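PDB 4ZOC: Lin1840 protein from Listeria innocua serovar 6a, which probably hydrolyses terminal, non-reducing beta-D-glucosyl residues with release of beta-D-glucose, acting as a glycoside hydrolase family 3 beta-glucosidase in beta-1,2-glucan metabolism. Local coordinates for residues A[523-528]-A[537-542]. The protein carries 2 engineered substitutions. Sequence-based numbering, arbitrary orientation.
Sequences LELWFP and ADLLSG
Leu523 and Leu525, at the end of strand 521-524 and just beyond it, pack against Leu539 and Leu540, in the last turn of helix 532-541; all four are buried. Leu523 meets both helix leucines: its CG stands anti to its amide nitrogen (chi1 -177°), which brings CD2 against the helix, where this methyl lies 4.0 Å from CB of Leu539 and 4.2 Å from CD2 of Leu540. The side chains of Leu523 and Leu539 cross at about a right angle. Leu525 and Leu539 instead run past each other in opposite directions, and their meeting point is Leu525 CD2 against Leu539 CD1, at 4.0 Å. Val535 and Thr536, a turn earlier on the helix, also touch Leu525.

The polar side chains of Glu524 and Asp538 have partners elsewhere. Glu524, on the strand between the two leucines, accepts a hydrogen bond from the backbone N-H of Trp526 through OE1 (N to OE1 2.9 Å), 33° out of the carboxylate plane on the anti side, while its OE2 is held by Asn506. Asp538 forms a salt bridge with Arg368.

The helix thus packs onto the mixed sheet of the family 3 C-terminal domain, away from the glucose and magnesium sites. With methyl-to-carbon contacts alone joining the two segments, their cohesion is dispersive and hydrophobic.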
loop_
_atom_site.group_PDB
_atom_site.type_symbol
_atom_site.label_atom_id
_atom_site.label_comp_id
_atom_site.label_asym_id
_atom_site.label_seq_id
_atom_site.Cartn_x
_atom_site.Cartn_y
_atom_site.Cartn_z
ATOM N N LEU A 523 6.561 -28.684 -2.748
ATOM C CA LEU A 523 5.592 -28.969 -1.679
ATOM C C LEU A 523 5.761 -27.942 -0.531
ATOM O O LEU A 523 6.830 -27.814 0.102
ATOM C CB LEU A 523 5.786 -30.395 -1.179
ATOM C CG LEU A 523 4.768 -30.895 -0.074
ATOM C CD1 LEU A 523 3.336 -30.840 -0.567
ATOM C CD2 LEU A 523 5.190 -32.263 0.479
ATOM N N GLU A 524 4.701 -27.176 -0.328
ATOM C CA GLU A 524 4.643 -26.139 0.676
ATOM C C GLU A 524 4.100 -26.704 1.972
ATOM O O GLU A 524 2.904 -27.026 2.079
ATOM C CB GLU A 524 3.794 -24.976 0.144
ATOM C CG GLU A 524 3.442 -23.919 1.220
ATOM C CD GLU A 524 4.640 -23.143 1.710
ATOM O OE1 GLU A 524 5.410 -23.711 2.566
ATOM O OE2 GLU A 524 4.824 -22.007 1.224
ATOM N N LEU A 525 4.995 -26.911 2.914
ATOM C CA LEU A 525 4.641 -27.498 4.239
ATOM C C LEU A 525 4.349 -26.456 5.266
ATOM O O LEU A 525 3.876 -26.836 6.358
ATOM C CB LEU A 525 5.770 -28.363 4.809
ATOM C CG LEU A 525 5.738 -29.605 3.955
ATOM C CD1 LEU A 525 7.034 -29.974 3.324
ATOM C CD2 LEU A 525 4.829 -30.721 4.289
ATOM N N TRP A 526 4.640 -25.177 4.959
ATOM C CA TRP A 526 4.563 -24.082 5.945
ATOM C C TRP A 526 5.395 -24.504 7.196
ATOM O O TRP A 526 6.516 -25.011 7.075
ATOM C CB TRP A 526 3.129 -23.774 6.283
ATOM C CG TRP A 526 2.305 -23.342 5.086
ATOM C CD1 TRP A 526 1.291 -24.026 4.483
ATOM C CD2 TRP A 526 2.352 -22.056 4.456
ATOM N NE1 TRP A 526 0.724 -23.237 3.471
ATOM C CE2 TRP A 526 1.334 -22.018 3.466
ATOM C CE3 TRP A 526 3.125 -20.904 4.660
ATOM C CZ2 TRP A 526 1.134 -20.871 2.618
ATOM C CZ3 TRP A 526 2.877 -19.765 3.855
ATOM C CH2 TRP A 526 1.889 -19.775 2.856
ATOM N N PHE A 527 4.894 -24.295 8.395
ATOM C CA PHE A 527 5.476 -24.993 9.559
ATOM C C PHE A 527 4.391 -25.898 10.127
ATOM O O PHE A 527 3.386 -25.447 10.620
ATOM C CB PHE A 527 5.980 -23.992 10.578
ATOM C CG PHE A 527 7.157 -23.193 10.120
ATOM C CD1 PHE A 527 8.333 -23.803 9.677
ATOM C CD2 PHE A 527 7.093 -21.782 10.103
ATOM C CE1 PHE A 527 9.458 -23.052 9.384
ATOM C CE2 PHE A 527 8.179 -21.063 9.786
ATOM C CZ PHE A 527 9.369 -21.676 9.422
ATOM N N PRO A 528 4.573 -27.234 10.009
ATOM C CA PRO A 528 3.453 -28.117 10.364
ATOM C C PRO A 528 3.280 -28.371 11.852
ATOM O O PRO A 528 2.199 -28.874 12.262
ATOM C CB PRO A 528 3.784 -29.443 9.683
ATOM C CG PRO A 528 4.778 -29.098 8.633
ATOM C CD PRO A 528 5.565 -27.898 9.165
ATOM N N ALA A 537 6.927 -36.903 5.353
ATOM C CA ALA A 537 7.133 -38.288 4.844
ATOM C C ALA A 537 5.845 -38.895 4.274
ATOM O O ALA A 537 5.855 -39.522 3.176
ATOM C CB ALA A 537 7.698 -39.153 5.959
ATOM N N ASP A 538 4.731 -38.712 4.972
ATOM C CA ASP A 538 3.447 -39.232 4.507
ATOM C C ASP A 538 2.980 -38.606 3.184
ATOM O O ASP A 538 2.514 -39.328 2.314
ATOM C CB ASP A 538 2.375 -39.060 5.531
ATOM C CG ASP A 538 2.567 -39.977 6.750
ATOM O OD1 ASP A 538 3.458 -40.867 6.770
ATOM O OD2 ASP A 538 1.840 -39.767 7.707
ATOM N N LEU A 539 3.187 -37.295 3.010
ATOM C CA LEU A 539 2.780 -36.699 1.790
ATOM C C LEU A 539 3.701 -37.142 0.655
ATOM O O LEU A 539 3.221 -37.394 -0.444
ATOM C CB LEU A 539 2.789 -35.194 1.900
ATOM C CG LEU A 539 1.650 -34.708 2.801
ATOM C CD1 LEU A 539 1.960 -33.280 3.173
ATOM C CD2 LEU A 539 0.307 -34.734 2.150
ATOM N N LEU A 540 4.998 -37.191 0.892
ATOM C CA LEU A 540 5.971 -37.601 -0.157
ATOM C C LEU A 540 5.758 -39.036 -0.633
ATOM O O LEU A 540 6.019 -39.340 -1.778
ATOM C CB LEU A 540 7.423 -37.475 0.349
ATOM C CG LEU A 540 7.875 -36.042 0.579
ATOM C CD1 LEU A 540 9.291 -36.050 1.146
ATOM C CD2 LEU A 540 7.810 -35.257 -0.726
ATOM N N SER A 541 5.415 -39.901 0.316
ATOM C CA SER A 541 5.282 -41.322 0.053
ATOM C C SER A 541 3.918 -41.695 -0.521
ATOM O O SER A 541 3.757 -42.809 -1.039
ATOM C CB SER A 541 5.554 -42.121 1.351
ATOM O OG SER A 541 4.339 -42.164 2.079
ATOM N N GLY A 542 2.955 -40.763 -0.433
ATOM C CA GLY A 542 1.593 -41.056 -0.802
ATOM C C GLY A 542 0.724 -41.772 0.208
ATOM O O GLY A 542 -0.405 -42.081 -0.102
#